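Local coordinates for UPF0053 protein HI0107 (Haemophilus influenzae, PDB 3LAE) that is of unknown function but belongs to the CorC/HlyC-type membrane protein family, may bind flavin adenine dinucleotide, and is represented here by its transporter-associated domain, at residues R20-N23 with E29-T32; R36-L41 with A76-L81; G40-H45 with I63-V68; G53-C56 with L61-T64. All blocks are in the same frame, centred on the assembly; numbering follows the deposited sequence.

Interactions 2 and 3 are the buried ones: each lays part of helix 38-45 on the antiparallel sheet, interaction 2 through F38 on strand 72-80 and interaction 3 through I42 on strand 61-69. Both are purely apolar between their segments, and their centres lie about 6 Å apart. Interaction 4 is built within the sheet itself, pairing strands 55-58 and 61-69 by backbone hydrogen bonds, and shares I63 and T64 with interaction 3. Interaction 1 is partly buried; an asparagine amide and bridging waters, one held weakly, tie helix 19-26 to the chain that follows it. L30 links it to the others, touching L41, F38 and L61.

Interaction 1 of 4, residues R20-N23 with E29-T32; sequences RDLN and ELDT
N23 grips the backbone of L30 between helix 19-26 and the loop that follows it: the chain leaves the helix, turns back, and runs past it again as 29-32 within the transporter-associated domain. From CB, which points at the returning chain, the N23 side chain sets CG opposite the carbonyl carbon (chi1 -78°), and its amide meets the N-H and C=O of L30. CG itself sits 3.6 Å from L30 N. At the tip the two branches divide the work. OD1 accepts from L30 N at 2.9 Å, with the donor tilted out of the carbonyl plane, and it also lies against L30 CB. ND2 donates to L30 O at 2.9 Å in a straighter bond (164°), on a lone pair of that oxygen, with the oxygen almost in the amide plane. Two bonds to one residue fix the rotation of the amide and give OD1 and ND2 one bond each, much as a pairing strand would. ND2 further rests 3.6 Å from T32 CG2. Beside this pair of bonds L22 CD1 meets L30 CD1 at 4.0 Å, while the CD2 branch of L30 packs on L41 and L61. On the outer side the aliphatic part of R20 crosses T32 at about a right angle. R20 NH2 donates to a water, and that same water is hydrogen-bonded to T32 OG1 at 2.7 Å.

Interaction 2 of 4, residues R36-L41 with A76-L81; sequences RTFNGL and AKVVKL. With PO4 (phosphate ion), chain C.
A helix laid on an antiparallel sheet is the element here, with F38, in the first turn of helix 38-45, touching A76 and V78 of strand 72-80 near the centre of the chain. CG of F38 stands opposite the backbone N (chi1 -162°), which sends the ring down from the helix onto the strand. A76 CB comes up to the ring edge, near its plane, 3.8 Å from CE2. V78 arrives obliquely, its CG2 branch 3.8 Å from CZ, the two side chains sliding past each other in opposite directions. A76 and V78 are two apart in the strand and point to the same face, where I63 of the neighbouring strand also touches the ring.

The start of the helix is fixed by T37 in the N-cap position: its OG1 accepts from G40 N at 2.9 Å in a fairly straight bond (160°). N39 OD1 adds a tie to the sheet by accepting from I73 N. Just ahead of the cap, R36 bends at chi3 and presents its guanidinium edge to a phosphate ion, probably from the crystallisation liquor; NH1 is 3.1 Å from phosphate O4 and makes a weak bond to O1. R20 and N18 hold the same anion. The N-capped helix 38-45, set by F38 on one face of the antiparallel sheet, gives this transporter-associated domain the helix-on-sheet packing of an alpha+beta domain.

Interaction 3 of 4, residues G40-H45 with I63-V68; sequences GLILEH and ITILEV
No flat group enters the contact of I42 with I63 and I65, which is aliphatic throughout; the one ring in these segments, the imidazole of H45, is turned back on its own helix. There ND1 donates to L41 O at 2.7 Å in a bent bond (140°), with the oxygen tilted out of the ring plane instead of lying straight ahead of the nitrogen. The bond holds the ring against the backbone of its own helix, where it also touches I58.

The contact with the sheet is left to the CD1 ends of I42 and I65 and the CG2 branch of I63. CB of I42 points toward strand 61-69; CG1 stands opposite the carbonyl carbon (chi1 -63°), and the extended second torsion (chi2 166°) carries CD1 on toward the strand. That methyl meets I65 CD1 tip to tip at 4.1 Å, and I42 CD1 stands 4.4 Å from I63 CG2. I42 and I65 each have a second modelled conformer, and these distances hold for one of them. No polar bond joins the two segments. I73 of strand 72-80 also touches I42. Farther along, strand 61-69 carries a classic beta bulge at L66 and E67, opposite Q75. Residues two apart on a strand, I63 and I65, receiving one helix side chain make the helix-on-sheet packing of a two-layer alpha+beta domain.

Interaction 4 of 4, residues G53-C56 with L61-T64; sequences GTIC and LLIT
I55 and C56 run antiparallel to I63 and T64 in a beta hairpin, C56 with I63 forming the hydrogen-bonded pair and I55 with T64 the non-hydrogen-bonded one. C56 N donates to I63 O at 2.9 Å, and I63 N returns a bond to C56 O at 2.8 Å. Beyond this pair, toward T54 and T64, the alpha carbons add weaker contacts: I55 CA lies 3.2 Å from I63 O, which thus takes an N-H and a CA-H, and T64 CA lies 3.3 Å from T54 O.

On one face of the sheet I55 and T64 stand side by side and point the same way, I55 CG1 resting 3.6 Å from T64 OG1. The other branch of I55, CG2, lies opposite the backbone N and reaches along the sheet to L62 CD1, 3.6 Å away; these two side chains cross at a slant. C56 and I63 occupy the other face, the one toward the helices. Here I63 CB sits 3.7 Å from C56 O. Before the strand begins, T54 OG1, in the conformer given, is bonded to D51 O.

Strand 55-58 is the outermost on this side of the sheet within the chain. Strand 61-69 has 72-80 as its other neighbour, paired through the backbones of L62 with V79 and T64 with K77, while helix 38-45 packs on the face bearing C56 and I63.

Interaction 1 of 4, residues R20-N23 with E29-T32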
loop_
_atom_site.group_PDB
_atom_site.type_symbol
_atom_site.label_atom_id
_atom_site.label_comp_id
_atom_site.label_asym_id
_atom_site.label_seq_id
_atom_site.Cartn_x
_atom_site.Cartn_y
_atom_site.Cartn_z
ATOM N N ARG A 20 2.902 4.065 9.685
ATOM C CA ARG A 20 3.937 3.965 10.708
ATOM C C ARG A 20 4.166 2.510 11.108
ATOM O O ARG A 20 5.304 2.101 11.329
ATOM C CB ARG A 20 3.569 4.828 11.913
ATOM C CG ARG A 20 3.685 6.320 11.628
ATOM C CD ARG A 20 3.367 7.161 12.851
ATOM N NE ARG A 20 3.713 8.562 12.633
ATOM C CZ ARG A 20 3.218 9.575 13.339
ATOM N NH1 ARG A 20 2.340 9.348 14.311
ATOM N NH2 ARG A 20 3.596 10.818 13.069
ATOM N N ASP A 21 3.088 1.732 11.204
ATOM C CA ASP A 21 3.197 0.291 11.464
ATOM C C ASP A 21 3.991 -0.427 10.370
ATOM O O ASP A 21 4.865 -1.237 10.665
ATOM C CB ASP A 21 1.811 -0.359 11.568
ATOM C CG ASP A 21 1.073 0.002 12.846
ATOM O OD1 ASP A 21 1.681 0.596 13.759
ATOM O OD2 ASP A 21 -0.132 -0.324 12.936
ATOM N N LEU A 22 3.673 -0.136 9.111
ATOM C CA LEU A 22 4.378 -0.741 7.979
ATOM C C LEU A 22 5.863 -0.406 8.002
ATOM O O LEU A 22 6.712 -1.275 7.807
ATOM C CB LEU A 22 3.776 -0.259 6.659
ATOM C CG LEU A 22 2.376 -0.750 6.328
ATOM C CD1 LEU A 22 1.887 -0.064 5.067
ATOM C CD2 LEU A 22 2.371 -2.266 6.133
ATOM N N ASN A 23 6.183 0.861 8.235
ATOM C CA ASN A 23 7.584 1.276 8.290
ATOM C C ASN A 23 8.370 0.536 9.371
ATOM O O ASN A 23 9.486 0.045 9.132
ATOM C CB ASN A 23 7.692 2.791 8.485
ATOM C CG ASN A 23 7.448 3.560 7.206
ATOM O OD1 ASN A 23 7.379 2.979 6.126
ATOM N ND2 ASN A 23 7.322 4.878 7.319
ATOM N N GLU A 29 10.121 2.967 3.920
ATOM C CA GLU A 29 10.310 4.385 4.169
ATOM C C GLU A 29 9.190 5.190 3.552
ATOM O O GLU A 29 9.408 6.166 2.839
ATOM C CB GLU A 29 11.688 4.824 3.690
ATOM C CG GLU A 29 12.788 4.084 4.437
ATOM C CD GLU A 29 14.173 4.539 4.060
ATOM O OE1 GLU A 29 14.630 4.176 2.961
ATOM O OE2 GLU A 29 14.804 5.253 4.869
ATOM N N LEU A 30 7.974 4.760 3.854
ATOM C CA LEU A 30 6.791 5.455 3.392
ATOM C C LEU A 30 6.695 6.798 4.097
ATOM O O LEU A 30 7.007 6.910 5.283
ATOM C CB LEU A 30 5.549 4.613 3.673
ATOM C CG LEU A 30 5.681 3.212 3.069
ATOM C CD1 LEU A 30 4.452 2.380 3.317
ATOM C CD2 LEU A 30 5.966 3.351 1.576
ATOM N N ASP A 31 6.288 7.813 3.345
ATOM C CA ASP A 31 6.116 9.166 3.878
ATOM C C ASP A 31 4.906 9.205 4.803
ATOM O O ASP A 31 3.790 8.931 4.379
ATOM C CB ASP A 31 5.909 10.125 2.708
ATOM C CG ASP A 31 5.918 11.589 3.119
ATOM O OD1 ASP A 31 5.833 11.908 4.324
ATOM O OD2 ASP A 31 6.013 12.429 2.205
ATOM N N THR A 32 5.130 9.537 6.067
ATOM C CA THR A 32 4.049 9.534 7.052
ATOM C C THR A 32 3.587 10.933 7.442
ATOM O O THR A 32 2.761 11.098 8.336
ATOM C CB THR A 32 4.474 8.818 8.346
ATOM O OG1 THR A 32 5.582 9.514 8.922
ATOM C CG2 THR A 32 4.887 7.383 8.062
HETATM O O HOH W 1 5.223 11.644 10.563
HETATM O O HOH W 2 6.729 8.499 11.264
#

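Interaction 2 of 4, residues R36-L41 with A76-L81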
loop_
_atom_site.group_PDB
_atom_site.type_symbol
_atom_site.label_atom_id
_atom_site.label_comp_id
_atom_site.label_asym_id
_atom_site.label_seq_id
_atom_site.Cartn_x
_atom_site.Cartn_y
_atom_site.Cartn_z
ATOM N N ARG A 36 -2.082 8.762 6.777
ATOM C CA ARG A 36 -2.029 7.839 7.900
ATOM C C ARG A 36 -1.968 6.377 7.440
ATOM O O ARG A 36 -1.326 5.546 8.075
ATOM C CB ARG A 36 -3.250 8.023 8.797
ATOM C CG ARG A 36 -3.160 7.248 10.095
ATOM C CD ARG A 36 -4.428 7.397 10.927
ATOM N NE ARG A 36 -4.916 8.766 10.925
ATOM C CZ ARG A 36 -4.418 9.725 11.695
ATOM N NH1 ARG A 36 -3.420 9.451 12.521
ATOM N NH2 ARG A 36 -4.915 10.956 11.632
ATOM N N THR A 37 -2.660 6.068 6.348
ATOM C CA THR A 37 -2.781 4.685 5.877
ATOM C C THR A 37 -2.197 4.526 4.481
ATOM O O THR A 37 -1.943 5.501 3.770
ATOM C CB THR A 37 -4.254 4.273 5.760
ATOM O OG1 THR A 37 -4.882 5.157 4.822
ATOM C CG2 THR A 37 -4.958 4.351 7.100
ATOM N N PHE A 38 -1.999 3.274 4.082
ATOM C CA PHE A 38 -1.510 2.966 2.747
ATOM C C PHE A 38 -2.463 3.493 1.672
ATOM O O PHE A 38 -2.033 4.093 0.683
ATOM C CB PHE A 38 -1.321 1.446 2.628
ATOM C CG PHE A 38 -0.442 1.027 1.486
ATOM C CD1 PHE A 38 0.801 1.610 1.303
ATOM C CD2 PHE A 38 -0.839 0.032 0.624
ATOM C CE1 PHE A 38 1.614 1.235 0.264
ATOM C CE2 PHE A 38 -0.019 -0.358 -0.419
ATOM C CZ PHE A 38 1.211 0.249 -0.594
ATOM N N ASN A 39 -3.759 3.281 1.878
ATOM C CA ASN A 39 -4.782 3.874 1.027
ATOM C C ASN A 39 -4.590 5.388 0.919
ATOM O O ASN A 39 -4.576 5.941 -0.174
ATOM C CB ASN A 39 -6.176 3.541 1.567
ATOM C CG ASN A 39 -7.278 4.293 0.845
ATOM O OD1 ASN A 39 -7.443 4.161 -0.372
ATOM N ND2 ASN A 39 -8.027 5.108 1.592
ATOM N N GLY A 40 -4.453 6.067 2.055
ATOM C CA GLY A 40 -4.283 7.516 2.028
ATOM C C GLY A 40 -3.049 7.949 1.238
ATOM O O GLY A 40 -3.080 8.899 0.454
ATOM N N LEU A 41 -1.941 7.256 1.442
ATOM C CA LEU A 41 -0.707 7.578 0.723
ATOM C C LEU A 41 -0.897 7.449 -0.791
ATOM O O LEU A 41 -0.464 8.307 -1.562
ATOM C CB LEU A 41 0.414 6.646 1.182
ATOM C CG LEU A 41 1.793 6.860 0.571
ATOM C CD1 LEU A 41 2.349 8.173 1.076
ATOM C CD2 LEU A 41 2.713 5.689 0.897
ATOM N N ALA A 76 -3.450 -4.160 -2.101
ATOM C CA ALA A 76 -2.391 -3.920 -3.068
ATOM C C ALA A 76 -1.244 -4.903 -2.871
ATOM O O ALA A 76 -0.917 -5.278 -1.747
ATOM C CB ALA A 76 -1.871 -2.478 -2.950
ATOM N N LYS A 77 -0.623 -5.300 -3.972
ATOM C CA LYS A 77 0.596 -6.097 -3.948
ATOM C C LYS A 77 1.769 -5.142 -3.885
ATOM O O LYS A 77 1.774 -4.100 -4.567
ATOM C CB LYS A 77 0.670 -6.924 -5.234
ATOM C CG LYS A 77 1.997 -7.551 -5.502
ATOM C CD LYS A 77 1.968 -8.247 -6.876
ATOM C CE LYS A 77 3.356 -8.606 -7.356
ATOM N NZ LYS A 77 3.292 -9.234 -8.719
ATOM N N VAL A 78 2.769 -5.490 -3.081
ATOM C CA VAL A 78 3.926 -4.629 -2.877
ATOM C C VAL A 78 5.234 -5.392 -3.013
ATOM O O VAL A 78 5.392 -6.480 -2.444
ATOM C CB VAL A 78 3.885 -4.001 -1.464
ATOM C CG1 VAL A 78 5.135 -3.172 -1.193
ATOM C CG2 VAL A 78 2.648 -3.147 -1.324
ATOM N N VAL A 79 6.151 -4.846 -3.801
ATOM C CA VAL A 79 7.519 -5.339 -3.892
ATOM C C VAL A 79 8.473 -4.182 -3.595
ATOM O O VAL A 79 8.195 -3.044 -3.975
ATOM C CB VAL A 79 7.823 -5.864 -5.310
ATOM C CG1 VAL A 79 9.266 -6.312 -5.408
ATOM C CG2 VAL A 79 6.875 -6.995 -5.686
ATOM N N LYS A 80 9.594 -4.463 -2.945
ATOM C CA LYS A 80 10.575 -3.425 -2.652
ATOM C C LYS A 80 11.420 -3.097 -3.884
ATOM O O LYS A 80 11.823 -3.993 -4.638
ATOM C CB LYS A 80 11.482 -3.862 -1.502
ATOM C CG LYS A 80 12.444 -2.792 -1.016
ATOM C CD LYS A 80 11.759 -1.828 -0.066
ATOM C CE LYS A 80 12.782 -1.047 0.752
ATOM N NZ LYS A 80 12.138 -0.095 1.702
ATOM N N LEU A 81 11.675 -1.810 -4.086
ATOM C CA LEU A 81 12.553 -1.352 -5.151
ATOM C C LEU A 81 13.992 -1.278 -4.676
ATOM O O LEU A 81 14.304 -1.482 -3.505
ATOM C CB LEU A 81 12.131 0.023 -5.650
ATOM C CG LEU A 81 10.895 0.080 -6.538
ATOM C CD1 LEU A 81 10.580 1.533 -6.835
ATOM C CD2 LEU A 81 11.101 -0.712 -7.834
ATOM O OXT LEU A 81 14.875 -1.002 -5.482
HETATM P P PO4 C . -0.719 6.981 13.680
HETATM O O1 PO4 C . -2.128 6.458 13.549
HETATM O O2 PO4 C . -0.080 6.388 14.915
HETATM O O3 PO4 C . 0.105 6.638 12.472
HETATM O O4 PO4 C . -0.739 8.478 13.830
#

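Interaction 3 of 4, residues G40-H45 with I63-V68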
loop_
_atom_site.group_PDB
_atom_site.type_symbol
_atom_site.label_atom_id
_atom_site.label_comp_id
_atom_site.label_asym_id
_atom_site.label_seq_id
_atom_site.Cartn_x
_atom_site.Cartn_y
_atom_site.Cartn_z
ATOM N N GLY A 40 -4.453 6.067 2.055
ATOM C CA GLY A 40 -4.283 7.516 2.028
ATOM C C GLY A 40 -3.049 7.949 1.238
ATOM O O GLY A 40 -3.080 8.899 0.454
ATOM N N LEU A 41 -1.941 7.256 1.442
ATOM C CA LEU A 41 -0.707 7.578 0.723
ATOM C C LEU A 41 -0.897 7.449 -0.791
ATOM O O LEU A 41 -0.464 8.307 -1.562
ATOM C CB LEU A 41 0.414 6.646 1.182
ATOM C CG LEU A 41 1.793 6.860 0.571
ATOM C CD1 LEU A 41 2.349 8.173 1.076
ATOM C CD2 LEU A 41 2.713 5.689 0.897
ATOM N N ILE A 42 -1.531 6.366 -1.223
ATOM C CA ILE A 42 -1.757 6.166 -2.646
ATOM C C ILE A 42 -2.704 7.231 -3.203
ATOM O O ILE A 42 -2.431 7.830 -4.255
ATOM C CB ILE A 42 -2.283 4.745 -2.947
ATOM C CG1 ILE A 42 -1.235 3.695 -2.555
ATOM C CG2 ILE A 42 -2.635 4.602 -4.426
ATOM C CD1 ILE A 42 -1.788 2.266 -2.487
ATOM N N LEU A 43 -3.801 7.493 -2.500
ATOM C CA LEU A 43 -4.763 8.485 -2.980
ATOM C C LEU A 43 -4.162 9.880 -3.058
ATOM O O LEU A 43 -4.473 10.643 -3.974
ATOM C CB LEU A 43 -6.014 8.504 -2.102
ATOM C CG LEU A 43 -6.905 7.268 -2.148
ATOM C CD1 LEU A 43 -8.046 7.408 -1.142
ATOM C CD2 LEU A 43 -7.434 7.054 -3.549
ATOM N N GLU A 44 -3.286 10.222 -2.117
ATOM C CA GLU A 44 -2.703 11.565 -2.112
ATOM C C GLU A 44 -1.791 11.766 -3.305
ATOM O O GLU A 44 -1.568 12.893 -3.744
ATOM C CB GLU A 44 -1.952 11.842 -0.808
ATOM C CG GLU A 44 -2.882 11.961 0.377
ATOM C CD GLU A 44 -2.177 12.267 1.679
ATOM O OE1 GLU A 44 -0.992 12.658 1.642
ATOM O OE2 GLU A 44 -2.819 12.117 2.742
ATOM N N HIS A 45 -1.271 10.669 -3.839
ATOM C CA HIS A 45 -0.324 10.752 -4.946
ATOM C C HIS A 45 -0.990 10.693 -6.312
ATOM O O HIS A 45 -0.471 11.243 -7.282
ATOM C CB HIS A 45 0.739 9.659 -4.830
ATOM C CG HIS A 45 1.777 9.940 -3.789
ATOM N ND1 HIS A 45 1.499 9.932 -2.440
ATOM C CD2 HIS A 45 3.094 10.232 -3.900
ATOM C CE1 HIS A 45 2.599 10.207 -1.762
ATOM N NE2 HIS A 45 3.582 10.395 -2.625
ATOM N N ILE A 63 4.119 -1.024 -6.573
ATOM C CA ILE A 63 2.808 -1.361 -6.056
ATOM C C ILE A 63 1.865 -1.715 -7.193
ATOM O O ILE A 63 1.826 -1.022 -8.209
ATOM C CB ILE A 63 2.227 -0.141 -5.309
ATOM C CG1 ILE A 63 3.125 0.245 -4.131
ATOM C CG2 ILE A 63 0.810 -0.417 -4.846
ATOM C CD1 ILE A 63 2.832 1.652 -3.582
ATOM N N THR A 64 1.108 -2.792 -7.020
ATOM C CA THR A 64 0.074 -3.174 -7.971
ATOM C C THR A 64 -1.258 -3.138 -7.244
ATOM O O THR A 64 -1.445 -3.824 -6.233
ATOM C CB THR A 64 0.312 -4.598 -8.533
ATOM O OG1 THR A 64 1.610 -4.653 -9.146
ATOM C CG2 THR A 64 -0.746 -4.957 -9.588
ATOM N N ILE A 65 -2.192 -2.338 -7.736
ATOM C CA ILE A 65 -3.520 -2.261 -7.133
ATOM C C ILE A 65 -4.302 -3.533 -7.462
ATOM O O ILE A 65 -4.540 -3.836 -8.636
ATOM C CB ILE A 65 -4.294 -1.023 -7.640
ATOM C CG1 ILE A 65 -3.448 0.236 -7.453
ATOM C CG2 ILE A 65 -5.617 -0.887 -6.911
ATOM C CD1 ILE A 65 -3.078 0.502 -6.008
ATOM N N LEU A 66 -4.712 -4.275 -6.432
ATOM C CA LEU A 66 -5.441 -5.527 -6.641
ATOM C C LEU A 66 -6.961 -5.400 -6.495
ATOM O O LEU A 66 -7.719 -6.061 -7.212
ATOM C CB LEU A 66 -4.949 -6.610 -5.676
ATOM C CG LEU A 66 -3.487 -7.005 -5.721
ATOM C CD1 LEU A 66 -3.228 -8.112 -4.709
ATOM C CD2 LEU A 66 -3.094 -7.453 -7.142
ATOM N N GLU A 67 -7.403 -4.571 -5.550
ATOM C CA GLU A 67 -8.818 -4.462 -5.242
ATOM C C GLU A 67 -9.135 -3.032 -4.858
ATOM O O GLU A 67 -8.467 -2.464 -3.986
ATOM C CB GLU A 67 -9.224 -5.383 -4.078
ATOM C CG GLU A 67 -10.737 -5.424 -3.889
ATOM C CD GLU A 67 -11.191 -6.152 -2.634
ATOM O OE1 GLU A 67 -10.358 -6.832 -2.004
ATOM O OE2 GLU A 67 -12.392 -6.028 -2.275
ATOM N N VAL A 68 -10.136 -2.460 -5.523
ATOM C CA VAL A 68 -10.653 -1.132 -5.196
ATOM C C VAL A 68 -12.138 -1.246 -4.886
ATOM O O VAL A 68 -12.858 -1.989 -5.556
ATOM C CB VAL A 68 -10.471 -0.152 -6.377
ATOM C CG1 VAL A 68 -11.073 1.214 -6.057
ATOM C CG2 VAL A 68 -9.008 -0.017 -6.740
#

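Interaction 4 of 4, residues G53-C56 with L61-T64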
loop_
_atom_site.group_PDB
_atom_site.type_symbol
_atom_site.label_atom_id
_atom_site.label_comp_id
_atom_site.label_asym_id
_atom_site.label_seq_id
_atom_site.Cartn_x
_atom_site.Cartn_y
_atom_site.Cartn_z
ATOM N N GLY A 53 -5.265 -3.230 -11.228
ATOM C CA GLY A 53 -4.283 -3.559 -12.243
ATOM C C GLY A 53 -3.235 -2.486 -12.455
ATOM O O GLY A 53 -2.226 -2.724 -13.123
ATOM N N THR A 54 -3.470 -1.293 -11.923
ATOM C CA THR A 54 -2.499 -0.199 -12.007
ATOM C C THR A 54 -1.214 -0.548 -11.269
ATOM O O THR A 54 -1.272 -1.023 -10.138
ATOM C CB THR A 54 -3.049 1.100 -11.369
ATOM O OG1 THR A 54 -4.248 1.501 -12.040
ATOM C CG2 THR A 54 -2.008 2.228 -11.441
ATOM N N ILE A 55 -0.067 -0.292 -11.892
ATOM C CA ILE A 55 1.233 -0.491 -11.279
ATOM C C ILE A 55 1.874 0.873 -11.160
ATOM O O ILE A 55 1.935 1.635 -12.133
ATOM C CB ILE A 55 2.128 -1.411 -12.130
ATOM C CG1 ILE A 55 1.536 -2.819 -12.190
ATOM C CG2 ILE A 55 3.552 -1.459 -11.576
ATOM C CD1 ILE A 55 2.196 -3.700 -13.237
ATOM N N CYS A 56 2.344 1.193 -9.964
ATOM C CA CYS A 56 2.920 2.499 -9.675
ATOM C C CYS A 56 4.107 2.344 -8.741
ATOM O O CYS A 56 4.218 1.341 -8.039
ATOM C CB CYS A 56 1.882 3.404 -9.005
ATOM S SG CYS A 56 0.622 4.105 -10.099
ATOM N N LEU A 61 8.679 1.614 -3.165
ATOM C CA LEU A 61 7.863 0.426 -3.385
ATOM C C LEU A 61 7.270 0.381 -4.789
ATOM O O LEU A 61 6.858 1.408 -5.329
ATOM C CB LEU A 61 6.720 0.374 -2.382
ATOM C CG LEU A 61 7.066 0.383 -0.887
ATOM C CD1 LEU A 61 5.782 0.272 -0.091
ATOM C CD2 LEU A 61 8.035 -0.750 -0.545
ATOM N N LEU A 62 7.220 -0.821 -5.353
ATOM C CA LEU A 62 6.525 -1.070 -6.609
ATOM C C LEU A 62 5.199 -1.726 -6.262
ATOM O O LEU A 62 5.149 -2.840 -5.715
ATOM C CB LEU A 62 7.368 -1.994 -7.483
ATOM C CG LEU A 62 6.771 -2.425 -8.823
ATOM C CD1 LEU A 62 6.574 -1.214 -9.723
ATOM C CD2 LEU A 62 7.696 -3.432 -9.473
ATOM N N ILE A 63 4.119 -1.024 -6.573
ATOM C CA ILE A 63 2.808 -1.361 -6.056
ATOM C C ILE A 63 1.865 -1.715 -7.193
ATOM O O ILE A 63 1.826 -1.022 -8.209
ATOM C CB ILE A 63 2.227 -0.141 -5.309
ATOM C CG1 ILE A 63 3.125 0.245 -4.131
ATOM C CG2 ILE A 63 0.810 -0.417 -4.846
ATOM C CD1 ILE A 63 2.832 1.652 -3.582
ATOM N N THR A 64 1.108 -2.792 -7.020
ATOM C CA THR A 64 0.074 -3.174 -7.971
ATOM C C THR A 64 -1.258 -3.138 -7.244
ATOM O O THR A 64 -1.445 -3.824 -6.233
ATOM C CB THR A 64 0.312 -4.598 -8.533
ATOM O OG1 THR A 64 1.610 -4.653 -9.146
ATOM C CG2 THR A 64 -0.746 -4.957 -9.588
#